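Local coordinates for protein DNA polymerase (Pyrobaculum calidifontis, PDB 5MDN) that probably catalyses template-directed DNA synthesis, adding deoxyribonucleotides to a growing DNA strand with release of diphosphate, as a family B DNA polymerase, at residues Val133-Ala138 / Pro145-Val150; Arg36-Tyr41 / Met117-Asp122; Ala8-Val13 / Lys87-Val92; Gly214-Val219 / Leu251-Leu256. All blocks are in the same frame, centred on the assembly; numbering follows the deposited sequence.

Contact 1: Val133-Ala138 / Pro145-Val150; sequences VEAREA and PLYEVV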
loop_
_atom_site.group_PDB
_atom_site.type_symbol
_atom_site.label_atom_id
_atom_site.label_comp_id
_atom_site.label_asym_id
_atom_site.label_seq_id
_atom_site.Cartn_x
_atom_site.Cartn_y
_atom_site.Cartn_z
ATOM N N VAL A 133 5.524 -30.618 -5.001
ATOM C CA VAL A 133 5.761 -31.156 -3.666
ATOM C C VAL A 133 5.599 -32.667 -3.699
ATOM O O VAL A 133 4.634 -33.182 -4.274
ATOM C CB VAL A 133 4.804 -30.556 -2.615
ATOM C CG1 VAL A 133 5.572 -29.735 -1.599
ATOM C CG2 VAL A 133 3.713 -29.724 -3.282
ATOM N N GLU A 134 6.546 -33.370 -3.087
ATOM C CA GLU A 134 6.348 -34.751 -2.676
ATOM C C GLU A 134 5.849 -34.720 -1.239
ATOM O O GLU A 134 6.562 -34.255 -0.343
ATOM C CB GLU A 134 7.646 -35.549 -2.796
ATOM C CG GLU A 134 7.473 -37.053 -2.664
ATOM C CD GLU A 134 8.798 -37.780 -2.546
ATOM O OE1 GLU A 134 9.808 -37.263 -3.070
ATOM O OE2 GLU A 134 8.831 -38.869 -1.934
ATOM N N ALA A 135 4.631 -35.205 -1.017
ATOM C CA ALA A 135 4.003 -35.057 0.289
ATOM C C ALA A 135 3.106 -36.249 0.581
ATOM O O ALA A 135 2.215 -36.572 -0.209
ATOM C CB ALA A 135 3.197 -33.755 0.362
ATOM N N ARG A 136 3.355 -36.889 1.720
ATOM C CA ARG A 136 2.549 -38.018 2.162
ATOM C C ARG A 136 1.198 -37.557 2.683
ATOM O O ARG A 136 1.101 -36.567 3.410
ATOM C CB ARG A 136 3.287 -38.763 3.274
ATOM C CG ARG A 136 4.633 -39.325 2.869
ATOM C CD ARG A 136 5.363 -39.954 4.049
ATOM N NE ARG A 136 4.625 -41.034 4.698
ATOM C CZ ARG A 136 4.023 -40.905 5.877
ATOM N NH1 ARG A 136 4.080 -39.746 6.518
ATOM N NH2 ARG A 136 3.372 -41.926 6.420
ATOM N N GLU A 137 0.145 -38.275 2.314
ATOM C CA GLU A 137 -1.184 -37.898 2.775
ATOM C C GLU A 137 -1.398 -38.537 4.149
ATOM O O GLU A 137 -1.391 -39.767 4.279
ATOM C CB GLU A 137 -2.254 -38.285 1.748
ATOM C CG GLU A 137 -2.524 -39.763 1.539
ATOM C CD GLU A 137 -3.557 -40.014 0.451
ATOM O OE1 GLU A 137 -3.376 -39.525 -0.687
ATOM O OE2 GLU A 137 -4.561 -40.697 0.742
ATOM N N ALA A 138 -1.541 -37.710 5.185
ATOM C CA ALA A 138 -1.596 -38.198 6.566
ATOM C C ALA A 138 -2.853 -37.672 7.262
ATOM O O ALA A 138 -2.788 -36.857 8.183
ATOM C CB ALA A 138 -0.332 -37.815 7.335
ATOM N N PRO A 145 -7.912 -31.808 4.311
ATOM C CA PRO A 145 -6.924 -32.888 4.183
ATOM C C PRO A 145 -5.529 -32.386 4.528
ATOM O O PRO A 145 -5.071 -31.366 4.007
ATOM C CB PRO A 145 -7.030 -33.296 2.709
ATOM C CG PRO A 145 -8.365 -32.797 2.253
ATOM C CD PRO A 145 -8.641 -31.561 3.055
ATOM N N LEU A 146 -4.852 -33.116 5.407
ATOM C CA LEU A 146 -3.498 -32.786 5.823
ATOM C C LEU A 146 -2.484 -33.621 5.050
ATOM O O LEU A 146 -2.744 -34.769 4.685
ATOM C CB LEU A 146 -3.326 -33.009 7.328
ATOM C CG LEU A 146 -1.976 -32.676 7.965
ATOM C CD1 LEU A 146 -1.653 -31.197 7.808
ATOM C CD2 LEU A 146 -1.961 -33.079 9.434
ATOM N N TYR A 147 -1.318 -33.026 4.808
ATOM C CA TYR A 147 -0.239 -33.668 4.069
ATOM C C TYR A 147 1.084 -33.368 4.753
ATOM O O TYR A 147 1.374 -32.206 5.056
ATOM C CB TYR A 147 -0.181 -33.178 2.616
ATOM C CG TYR A 147 -1.223 -33.760 1.686
ATOM C CD1 TYR A 147 -2.541 -33.327 1.727
ATOM C CD2 TYR A 147 -0.880 -34.728 0.750
ATOM C CE1 TYR A 147 -3.492 -33.851 0.873
ATOM C CE2 TYR A 147 -1.823 -35.260 -0.108
ATOM C CZ TYR A 147 -3.127 -34.818 -0.043
ATOM O OH TYR A 147 -4.070 -35.343 -0.897
ATOM N N GLU A 148 1.879 -34.405 5.000
ATOM C CA GLU A 148 3.240 -34.226 5.487
ATOM C C GLU A 148 4.155 -34.023 4.289
ATOM O O GLU A 148 4.245 -34.895 3.420
ATOM C CB GLU A 148 3.712 -35.434 6.294
ATOM C CG GLU A 148 3.306 -35.452 7.753
ATOM C CD GLU A 148 3.939 -36.613 8.504
ATOM O OE1 GLU A 148 4.317 -37.609 7.850
ATOM O OE2 GLU A 148 4.069 -36.523 9.742
ATOM N N VAL A 149 4.843 -32.888 4.248
ATOM C CA VAL A 149 5.726 -32.593 3.126
ATOM C C VAL A 149 7.002 -33.406 3.283
ATOM O O VAL A 149 7.567 -33.505 4.381
ATOM C CB VAL A 149 6.012 -31.083 3.023
ATOM C CG1 VAL A 149 4.715 -30.295 3.061
ATOM C CG2 VAL A 149 6.954 -30.611 4.110
ATOM N N VAL A 150 7.425 -34.050 2.203
ATOM C CA VAL A 150 8.716 -34.726 2.185
ATOM C C VAL A 150 9.806 -33.807 1.652
ATOM O O VAL A 150 10.849 -33.629 2.287
ATOM C CB VAL A 150 8.622 -36.030 1.367
ATOM C CG1 VAL A 150 9.931 -36.797 1.440
ATOM C CG2 VAL A 150 7.466 -36.883 1.865
#
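Arg136 and Glu148 face each other as the hydrogen-bonded pair between two antiparallel strands, 133-138 and 145-150. Glu148 N donates to Arg136 O at 2.8 Å, and the return bond from Arg136 N to Glu148 O is weak. The ladder goes on with Val150 N to Glu134 O at 2.7 Å, in the carbonyl plane, and with Ala138 N to Leu146 O at 3.2 Å, where the donor sits 37° out of the Leu146 carbonyl plane.

The charged contact joins the same central pair. Both side chains leave the sheet side by side, and a bend at chi3 (58°) brings Arg136 NH1 to Glu148 OE1 at 2.5 Å. The carboxylate lies at the guanidinium edge with the two planes 55° apart, and Glu148 OE2 has a second cation in Arg36.

Packing fills in around these bonds. Glu137 lays its CB 3.6 Å from Tyr147 CE2, while its CA makes an off-centre CH-pi contact with the ring. Ala135, small enough to let a neighbour close in, meets Tyr147 through their CB atoms, and Val149, on the same face, reaches Leu33 of the next strand. Beyond the salt bridge, Val150 CG2 rests on Arg136 CG, the aliphatic stem of the arginine. This is a beta hairpin, its first strand forming one edge of the mixed N-terminal sheet.

Contact 2: Arg36-Tyr41 / Met117-Asp122; sequences RRFRPY and MRYMID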
loop_
_atom_site.group_PDB
_atom_site.type_symbol
_atom_site.label_atom_id
_atom_site.label_comp_id
_atom_site.label_asym_id
_atom_site.label_seq_id
_atom_site.Cartn_x
_atom_site.Cartn_y
_atom_site.Cartn_z
ATOM N N ARG A 36 7.234 -30.515 10.110
ATOM C CA ARG A 36 7.674 -30.451 11.496
ATOM C C ARG A 36 9.190 -30.418 11.646
ATOM O O ARG A 36 9.681 -30.156 12.749
ATOM C CB ARG A 36 7.110 -31.645 12.275
ATOM C CG ARG A 36 5.605 -31.799 12.139
ATOM C CD ARG A 36 5.068 -32.917 13.021
ATOM N NE ARG A 36 3.625 -33.082 12.862
ATOM C CZ ARG A 36 3.050 -33.741 11.861
ATOM N NH1 ARG A 36 3.793 -34.305 10.918
ATOM N NH2 ARG A 36 1.729 -33.832 11.799
ATOM N N ARG A 37 9.938 -30.686 10.577
ATOM C CA ARG A 37 11.380 -30.862 10.675
ATOM C C ARG A 37 12.171 -29.562 10.575
ATOM O O ARG A 37 13.328 -29.529 11.013
ATOM C CB ARG A 37 11.844 -31.862 9.609
ATOM C CG ARG A 37 11.377 -33.273 9.939
ATOM C CD ARG A 37 11.911 -34.345 9.007
ATOM N NE ARG A 37 11.474 -35.664 9.461
ATOM C CZ ARG A 37 10.356 -36.262 9.061
ATOM N NH1 ARG A 37 9.560 -35.666 8.183
ATOM N NH2 ARG A 37 10.033 -37.457 9.538
ATOM N N PHE A 38 11.597 -28.504 10.007
ATOM C CA PHE A 38 12.300 -27.231 9.930
ATOM C C PHE A 38 12.371 -26.573 11.305
ATOM O O PHE A 38 11.487 -26.748 12.147
ATOM C CB PHE A 38 11.607 -26.296 8.939
ATOM C CG PHE A 38 12.402 -25.065 8.608
ATOM C CD1 PHE A 38 13.505 -25.139 7.772
ATOM C CD2 PHE A 38 12.048 -23.834 9.135
ATOM C CE1 PHE A 38 14.240 -24.009 7.467
ATOM C CE2 PHE A 38 12.778 -22.701 8.835
ATOM C CZ PHE A 38 13.876 -22.788 8.000
ATOM N N ARG A 39 13.433 -25.796 11.525
ATOM C CA ARG A 39 13.670 -25.140 12.805
ATOM C C ARG A 39 14.309 -23.779 12.572
ATOM O O ARG A 39 15.083 -23.614 11.620
ATOM C CB ARG A 39 14.556 -25.995 13.727
ATOM C CG ARG A 39 13.934 -27.337 14.072
ATOM C CD ARG A 39 14.448 -27.923 15.369
ATOM N NE ARG A 39 13.394 -28.669 16.052
ATOM C CZ ARG A 39 12.930 -29.852 15.655
ATOM N NH1 ARG A 39 13.421 -30.436 14.571
ATOM N NH2 ARG A 39 11.968 -30.450 16.343
ATOM N N PRO A 40 14.013 -22.793 13.417
ATOM C CA PRO A 40 14.562 -21.448 13.215
ATOM C C PRO A 40 16.046 -21.387 13.540
ATOM O O PRO A 40 16.593 -22.224 14.262
ATOM C CB PRO A 40 13.747 -20.585 14.185
ATOM C CG PRO A 40 13.343 -21.529 15.266
ATOM C CD PRO A 40 13.151 -22.869 14.610
ATOM N N TYR A 41 16.699 -20.362 12.995
ATOM C CA TYR A 41 18.140 -20.212 13.142
ATOM C C TYR A 41 18.530 -18.766 12.865
ATOM O O TYR A 41 17.742 -17.975 12.342
ATOM C CB TYR A 41 18.893 -21.163 12.206
ATOM C CG TYR A 41 18.670 -20.880 10.737
ATOM C CD1 TYR A 41 19.474 -19.974 10.051
ATOM C CD2 TYR A 41 17.653 -21.512 10.036
ATOM C CE1 TYR A 41 19.271 -19.711 8.709
ATOM C CE2 TYR A 41 17.443 -21.256 8.694
ATOM C CZ TYR A 41 18.256 -20.354 8.036
ATOM O OH TYR A 41 18.053 -20.095 6.700
ATOM N N MET A 117 8.081 -17.007 7.112
ATOM C CA MET A 117 8.770 -16.472 5.941
ATOM C C MET A 117 10.143 -17.111 5.769
ATOM O O MET A 117 10.586 -17.346 4.638
ATOM C CB MET A 117 8.898 -14.953 6.043
ATOM C CG MET A 117 7.594 -14.196 5.859
ATOM S SD MET A 117 6.844 -14.473 4.247
ATOM C CE MET A 117 8.147 -13.897 3.163
ATOM N N ARG A 118 10.832 -17.383 6.880
ATOM C CA ARG A 118 12.089 -18.124 6.833
ATOM C C ARG A 118 11.908 -19.465 6.130
ATOM O O ARG A 118 12.735 -19.864 5.301
ATOM C CB ARG A 118 12.617 -18.329 8.253
ATOM C CG ARG A 118 13.973 -19.009 8.346
ATOM C CD ARG A 118 15.119 -18.026 8.154
ATOM N NE ARG A 118 15.512 -17.890 6.759
ATOM C CZ ARG A 118 16.466 -17.070 6.334
ATOM N NH1 ARG A 118 17.125 -16.314 7.200
ATOM N NH2 ARG A 118 16.762 -17.006 5.043
ATOM N N TYR A 119 10.832 -20.182 6.462
ATOM C CA TYR A 119 10.591 -21.494 5.868
ATOM C C TYR A 119 10.394 -21.398 4.361
ATOM O O TYR A 119 11.013 -22.145 3.594
ATOM C CB TYR A 119 9.379 -22.152 6.528
ATOM C CG TYR A 119 9.021 -23.494 5.935
ATOM C CD1 TYR A 119 9.654 -24.654 6.362
ATOM C CD2 TYR A 119 8.047 -23.603 4.951
ATOM C CE1 TYR A 119 9.329 -25.883 5.820
ATOM C CE2 TYR A 119 7.717 -24.824 4.404
ATOM C CZ TYR A 119 8.360 -25.962 4.842
ATOM O OH TYR A 119 8.032 -27.182 4.299
ATOM N N MET A 120 9.523 -20.491 3.915
ATOM C CA MET A 120 9.219 -20.404 2.489
ATOM C C MET A 120 10.433 -19.945 1.691
ATOM O O MET A 120 10.641 -20.392 0.558
ATOM C CB MET A 120 8.025 -19.479 2.254
ATOM C CG MET A 120 6.712 -20.038 2.787
ATOM S SD MET A 120 5.254 -19.101 2.283
ATOM C CE MET A 120 5.723 -17.448 2.774
ATOM N N ILE A 121 11.236 -19.042 2.259
ATOM C CA ILE A 121 12.469 -18.622 1.597
ATOM C C ILE A 121 13.424 -19.802 1.446
ATOM O O ILE A 121 13.934 -20.074 0.352
ATOM C CB ILE A 121 13.124 -17.460 2.365
ATOM C CG1 ILE A 121 12.350 -16.161 2.130
ATOM C CG2 ILE A 121 14.584 -17.298 1.963
ATOM C CD1 ILE A 121 12.843 -14.997 2.964
ATOM N N ASP A 122 13.685 -20.517 2.543
ATOM C CA ASP A 122 14.686 -21.580 2.518
ATOM C C ASP A 122 14.236 -22.758 1.662
ATOM O O ASP A 122 15.051 -23.368 0.959
ATOM C CB ASP A 122 14.994 -22.038 3.943
ATOM C CG ASP A 122 15.761 -21.000 4.735
ATOM O OD1 ASP A 122 15.727 -19.810 4.353
ATOM O OD2 ASP A 122 16.399 -21.373 5.741
HETATM O O HOH W 1 17.440 -16.340 9.591
#
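Phe38 reaches from the loop toward helix 115-123, where Tyr119 turns its edge to the phenylalanine face. The ring planes stand at 80° in this T-shaped pair, with Phe38 CG 3.6 Å from Tyr119 CD1. Phe38 CG lies opposite the backbone N (chi1 -169°), which carries the ring out over the helix; Tyr119 CA then sits above its face, 4.3 Å from the centroid. At the ring edge Phe38 CZ meets Arg118 CG at 3.8 Å, so the arginine's apolar stem packs here. With an alanine here, the Tyr119 edge would probably lose the face it points into, leaving a gap between loop and helix.

Further along, Tyr41 sets its hydroxyl over one face of the Arg118 guanidinium, the Tyr41 ring and guanidinium planes 21° apart. A water takes a hydrogen from Arg118 NH1 and gives one to Tyr41 O at 3.2 Å. Within its own helix the arginine makes a salt bridge with Asp122, NH2 to OD1 at 3.1 Å, through weak hydrogen bonds from NE and NH2, and beyond the helix another with Glu110, while Tyr119 OH is hydrogen-bonded to Trp152 and Asp35. Long side chains with polar ends thus suit this buried seam, in which helix 115-123 packs against the connection from the mixed N-terminal sheet to the neighbouring antiparallel sheet.

Contact 3: Ala8-Val13 / Lys87-Val92; sequences ATYSVV and KVPEDV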
loop_
_atom_site.group_PDB
_atom_site.type_symbol
_atom_site.label_atom_id
_atom_site.label_comp_id
_atom_site.label_asym_id
_atom_site.label_seq_id
_atom_site.Cartn_x
_atom_site.Cartn_y
_atom_site.Cartn_z
ATOM N N ALA A 8 -0.003 -19.098 5.077
ATOM C CA ALA A 8 0.954 -19.876 5.849
ATOM C C ALA A 8 0.908 -19.453 7.308
ATOM O O ALA A 8 0.811 -18.262 7.615
ATOM C CB ALA A 8 2.374 -19.707 5.298
ATOM N N THR A 9 0.986 -20.438 8.205
ATOM C CA THR A 9 0.965 -20.216 9.647
ATOM C C THR A 9 1.967 -21.162 10.296
ATOM O O THR A 9 2.644 -21.942 9.619
ATOM C CB THR A 9 -0.434 -20.440 10.245
ATOM O OG1 THR A 9 -0.810 -21.815 10.087
ATOM C CG2 THR A 9 -1.475 -19.547 9.578
ATOM N N TYR A 10 2.067 -21.089 11.623
ATOM C CA TYR A 10 2.839 -22.076 12.364
ATOM C C TYR A 10 2.346 -22.127 13.802
ATOM O O TYR A 10 1.898 -21.120 14.357
ATOM C CB TYR A 10 4.345 -21.778 12.324
ATOM C CG TYR A 10 4.828 -20.761 13.339
ATOM C CD1 TYR A 10 4.788 -19.400 13.066
ATOM C CD2 TYR A 10 5.346 -21.167 14.565
ATOM C CE1 TYR A 10 5.237 -18.473 13.992
ATOM C CE2 TYR A 10 5.793 -20.250 15.494
ATOM C CZ TYR A 10 5.738 -18.904 15.202
ATOM O OH TYR A 10 6.185 -17.985 16.124
ATOM N N SER A 11 2.437 -23.315 14.391
ATOM C CA SER A 11 2.179 -23.540 15.804
ATOM C C SER A 11 3.420 -24.139 16.455
ATOM O O SER A 11 4.403 -24.471 15.786
ATOM C CB SER A 11 0.966 -24.459 16.004
ATOM O OG SER A 11 1.200 -25.740 15.444
ATOM N N VAL A 12 3.370 -24.275 17.773
ATOM C CA VAL A 12 4.436 -24.915 18.545
ATOM C C VAL A 12 3.798 -26.097 19.267
ATOM O O VAL A 12 3.357 -25.988 20.416
ATOM C CB VAL A 12 5.111 -23.952 19.524
ATOM C CG1 VAL A 12 6.309 -24.620 20.182
ATOM C CG2 VAL A 12 5.532 -22.677 18.807
ATOM N N VAL A 13 3.746 -27.245 18.594
ATOM C CA VAL A 13 3.102 -28.434 19.140
ATOM C C VAL A 13 4.030 -29.097 20.155
ATOM O O VAL A 13 4.826 -29.980 19.818
ATOM C CB VAL A 13 2.679 -29.394 18.007
ATOM C CG1 VAL A 13 3.820 -29.619 17.008
ATOM C CG2 VAL A 13 2.148 -30.711 18.562
ATOM N N LYS A 87 15.439 -24.092 19.221
ATOM C CA LYS A 87 14.413 -25.129 19.204
ATOM C C LYS A 87 13.060 -24.566 18.790
ATOM O O LYS A 87 12.329 -25.208 18.028
ATOM C CB LYS A 87 14.315 -25.814 20.570
ATOM C CG LYS A 87 15.383 -26.875 20.814
ATOM C CD LYS A 87 15.022 -27.765 21.996
ATOM C CE LYS A 87 13.937 -28.774 21.635
ATOM N NZ LYS A 87 14.507 -30.097 21.246
ATOM N N VAL A 88 12.711 -23.372 19.264
ATOM C CA VAL A 88 11.448 -22.733 18.895
ATOM C C VAL A 88 11.712 -21.272 18.543
ATOM O O VAL A 88 12.687 -20.684 19.033
ATOM C CB VAL A 88 10.407 -22.858 20.020
ATOM C CG1 VAL A 88 9.973 -24.308 20.192
ATOM C CG2 VAL A 88 10.951 -22.300 21.321
ATOM N N PRO A 89 10.885 -20.653 17.692
ATOM C CA PRO A 89 11.157 -19.262 17.279
ATOM C C PRO A 89 11.165 -18.258 18.420
ATOM O O PRO A 89 11.856 -17.236 18.325
ATOM C CB PRO A 89 10.023 -18.964 16.288
ATOM C CG PRO A 89 9.583 -20.296 15.792
ATOM C CD PRO A 89 9.766 -21.247 16.939
ATOM N N GLU A 90 10.392 -18.498 19.481
ATOM C CA GLU A 90 10.286 -17.523 20.563
ATOM C C GLU A 90 11.631 -17.252 21.231
ATOM O O GLU A 90 11.876 -16.132 21.694
ATOM C CB GLU A 90 9.247 -17.991 21.584
ATOM C CG GLU A 90 7.820 -18.056 21.028
ATOM C CD GLU A 90 7.527 -19.332 20.249
ATOM O OE1 GLU A 90 8.425 -19.815 19.528
ATOM O OE2 GLU A 90 6.389 -19.841 20.348
ATOM N N ASP A 91 12.508 -18.252 21.302
ATOM C CA ASP A 91 13.782 -18.111 22.001
ATOM C C ASP A 91 14.849 -17.386 21.187
ATOM O O ASP A 91 15.959 -17.192 21.696
ATOM C CB ASP A 91 14.318 -19.485 22.411
ATOM C CG ASP A 91 13.339 -20.269 23.259
ATOM O OD1 ASP A 91 12.533 -19.642 23.980
ATOM O OD2 ASP A 91 13.386 -21.516 23.218
ATOM N N VAL A 92 14.553 -16.986 19.946
ATOM C CA VAL A 92 15.590 -16.439 19.074
ATOM C C VAL A 92 16.111 -15.098 19.590
ATOM O O VAL A 92 17.300 -14.793 19.436
ATOM C CB VAL A 92 15.062 -16.331 17.631
ATOM C CG1 VAL A 92 16.096 -15.690 16.719
ATOM C CG2 VAL A 92 14.695 -17.708 17.105
#
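Strand 5-12, at the edge of the mixed N-terminal sheet, meets the loop between strand 77-86 and helix 92-100 through Tyr10 and Val12. The Tyr10 side chain and Pro89 lie alongside each other, pointing opposite ways, the proline's CG coming to 3.8 Å from Tyr10 CE2 at a slant to the ring. Proline suits a loop entering a helix, and its stiff ring offers the tyrosine a ready apolar surface. On its own account the Tyr10 ring also packs edge-to-face with Tyr115, which touches Pro89 too. A serine in place of Tyr10 would probably leave Pro89 and Tyr115 without the ring they share.

Val12 divides its methyls between two partners. CG1 meets Val88 CG1 at 3.7 Å, the side chains roughly perpendicular, and CG2 lies near the carboxylate of Glu90, whose chain bends at chi2 (82°) to come back toward the strand. The Tyr10 side chain is about 10 Å from the magnesium ion held by Asp7 and Asp363. The contact is largely apolar packing of an edge strand on the loop leading out of the adjacent antiparallel sheet.

Contact 4: Gly214-Val219 / Leu251-Leu256; sequences GFVDFV and LRVDRL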
loop_
_atom_site.group_PDB
_atom_site.type_symbol
_atom_site.label_atom_id
_atom_site.label_comp_id
_atom_site.label_asym_id
_atom_site.label_seq_id
_atom_site.Cartn_x
_atom_site.Cartn_y
_atom_site.Cartn_z
ATOM N N GLY A 214 -24.987 -14.264 11.399
ATOM C CA GLY A 214 -25.211 -14.467 9.977
ATOM C C GLY A 214 -23.944 -14.333 9.152
ATOM O O GLY A 214 -23.731 -15.090 8.200
ATOM N N PHE A 215 -23.096 -13.359 9.491
ATOM C CA PHE A 215 -21.824 -13.200 8.791
ATOM C C PHE A 215 -20.948 -14.439 8.957
ATOM O O PHE A 215 -20.415 -14.973 7.977
ATOM C CB PHE A 215 -21.098 -11.953 9.294
ATOM C CG PHE A 215 -19.773 -11.710 8.627
ATOM C CD1 PHE A 215 -19.660 -11.733 7.246
ATOM C CD2 PHE A 215 -18.642 -11.450 9.383
ATOM C CE1 PHE A 215 -18.438 -11.507 6.632
ATOM C CE2 PHE A 215 -17.420 -11.223 8.776
ATOM C CZ PHE A 215 -17.318 -11.251 7.399
ATOM N N VAL A 216 -20.778 -14.899 10.199
ATOM C CA VAL A 216 -19.926 -16.057 10.464
ATOM C C VAL A 216 -20.455 -17.287 9.735
ATOM O O VAL A 216 -19.696 -18.032 9.105
ATOM C CB VAL A 216 -19.808 -16.302 11.979
ATOM C CG1 VAL A 216 -19.055 -17.590 12.247
ATOM C CG2 VAL A 216 -19.110 -15.131 12.651
ATOM N N ASP A 217 -21.768 -17.520 9.812
ATOM C CA ASP A 217 -22.350 -18.684 9.150
ATOM C C ASP A 217 -22.181 -18.610 7.637
ATOM O O ASP A 217 -21.956 -19.635 6.983
ATOM C CB ASP A 217 -23.827 -18.820 9.521
ATOM C CG ASP A 217 -24.028 -19.383 10.914
ATOM O OD1 ASP A 217 -23.217 -20.240 11.325
ATOM O OD2 ASP A 217 -24.998 -18.979 11.592
ATOM N N PHE A 218 -22.289 -17.409 7.061
ATOM C CA PHE A 218 -22.140 -17.278 5.614
ATOM C C PHE A 218 -20.709 -17.575 5.174
ATOM O O PHE A 218 -20.496 -18.254 4.163
ATOM C CB PHE A 218 -22.564 -15.883 5.156
ATOM C CG PHE A 218 -22.707 -15.757 3.663
ATOM C CD1 PHE A 218 -23.916 -16.035 3.046
ATOM C CD2 PHE A 218 -21.635 -15.368 2.877
ATOM C CE1 PHE A 218 -24.054 -15.926 1.675
ATOM C CE2 PHE A 218 -21.767 -15.257 1.505
ATOM C CZ PHE A 218 -22.978 -15.535 0.904
ATOM N N VAL A 219 -19.719 -17.056 5.906
ATOM C CA VAL A 219 -18.323 -17.324 5.565
ATOM C C VAL A 219 -18.037 -18.819 5.632
ATOM O O VAL A 219 -17.381 -19.381 4.747
ATOM C CB VAL A 219 -17.384 -16.522 6.487
ATOM C CG1 VAL A 219 -15.934 -16.928 6.259
ATOM C CG2 VAL A 219 -17.564 -15.029 6.257
ATOM N N LEU A 251 -16.295 -14.949 16.705
ATOM C CA LEU A 251 -16.104 -14.545 15.311
ATOM C C LEU A 251 -15.232 -15.570 14.582
ATOM O O LEU A 251 -14.147 -15.275 14.085
ATOM C CB LEU A 251 -15.493 -13.148 15.250
ATOM C CG LEU A 251 -15.440 -12.411 13.909
ATOM C CD1 LEU A 251 -16.818 -12.334 13.266
ATOM C CD2 LEU A 251 -14.846 -11.021 14.084
ATOM N N ARG A 252 -15.733 -16.802 14.537
ATOM C CA ARG A 252 -14.972 -17.945 14.027
ATOM C C ARG A 252 -15.161 -18.022 12.518
ATOM O O ARG A 252 -16.069 -18.686 12.020
ATOM C CB ARG A 252 -15.415 -19.232 14.708
ATOM C CG ARG A 252 -15.183 -19.261 16.205
ATOM C CD ARG A 252 -15.654 -20.581 16.786
ATOM N NE ARG A 252 -17.064 -20.827 16.491
ATOM C CZ ARG A 252 -17.493 -21.686 15.571
ATOM N NH1 ARG A 252 -16.619 -22.386 14.860
ATOM N NH2 ARG A 252 -18.793 -21.848 15.362
ATOM N N VAL A 253 -14.289 -17.340 11.778
ATOM C CA VAL A 253 -14.418 -17.257 10.329
ATOM C C VAL A 253 -13.313 -17.991 9.571
ATOM O O VAL A 253 -13.495 -18.272 8.377
ATOM C CB VAL A 253 -14.498 -15.790 9.857
ATOM C CG1 VAL A 253 -15.769 -15.137 10.374
ATOM C CG2 VAL A 253 -13.270 -15.020 10.306
ATOM N N ASP A 254 -12.185 -18.309 10.205
ATOM C CA ASP A 254 -11.105 -18.948 9.466
ATOM C C ASP A 254 -11.401 -20.437 9.260
ATOM O O ASP A 254 -12.396 -20.978 9.749
ATOM C CB ASP A 254 -9.762 -18.694 10.161
ATOM C CG ASP A 254 -9.571 -19.484 11.455
ATOM O OD1 ASP A 254 -10.152 -20.573 11.641
ATOM O OD2 ASP A 254 -8.791 -19.004 12.305
ATOM N N ARG A 255 -10.521 -21.110 8.516
ATOM C CA ARG A 255 -10.774 -22.485 8.096
ATOM C C ARG A 255 -10.560 -23.519 9.195
ATOM O O ARG A 255 -10.884 -24.692 8.978
ATOM C CB ARG A 255 -9.940 -22.836 6.860
ATOM C CG ARG A 255 -10.485 -22.195 5.591
ATOM C CD ARG A 255 -10.169 -23.037 4.361
ATOM N NE ARG A 255 -10.814 -22.512 3.157
ATOM C CZ ARG A 255 -10.185 -21.993 2.107
ATOM N NH1 ARG A 255 -8.862 -21.916 2.086
ATOM N NH2 ARG A 255 -10.887 -21.556 1.069
ATOM N N LEU A 256 -10.019 -23.137 10.349
ATOM C CA LEU A 256 -9.904 -24.045 11.487
ATOM C C LEU A 256 -10.762 -23.560 12.651
ATOM O O LEU A 256 -10.391 -23.688 13.821
ATOM C CB LEU A 256 -8.450 -24.224 11.923
ATOM C CG LEU A 256 -7.454 -24.883 10.959
ATOM C CD1 LEU A 256 -8.034 -26.159 10.358
ATOM C CD2 LEU A 256 -6.983 -23.927 9.866
#
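Asp254 OD1 accepts two backbone N-H groups, from Leu256 at 2.9 Å and from Gly258, and so shapes the loop just past Val253, the residue that packs on Val216 and Val219. The Leu256 bond closes an Asx turn, its donor 41° out of the carboxylate plane. Before it, Arg252 centres an inverse gamma turn, so the loop bends sharply as it passes helix 209-222.

Across the contact the touching groups are mostly methyls. Val216 forks: with CG1 opposite its backbone N (chi1 174°), that methyl lies against Arg252 O, while CG2 meets Leu251 CD1 at 3.7 Å and Val253 CG1 at 4.0 Å. One turn on, Val219 CG1 packs on Val253 CB at 4.0 Å. Leu251 CD1 also comes to the edge of the Phe215 ring, whose side chain is about 8 Å from that of Asp236, which binds magnesium in a structure of this protein, though no ion is bound there in this model. Branched aliphatic residues suit this buried face. No hydrogen bond joins residues 214-219 to 251-256, which implies that close apolar fit joins them, while polar bonds within the loop, and Arg255 to Asp223 and Asp225, probably help fix its course.

From the N terminus, contact 3 opens first, on strand 5-12, and closes only at residues 87-92. Inside that span contact 2 starts, at residues 36-41, and it ends on helix 115-123, so the two cross. They also touch, Pro40 packing on Val88 and Pro89, and together they hold the mixed N-terminal sheet, the antiparallel sheet and helix 115-123 in one body. Contact 1 follows in series as a local hairpin closed over six residues; its Val149 packs on the Tyr119 hydroxyl of contact 2. Contact 4 comes last and touches none of the others, closing the chain between helix 209-222 and residues 251-256 within the exonuclease domain.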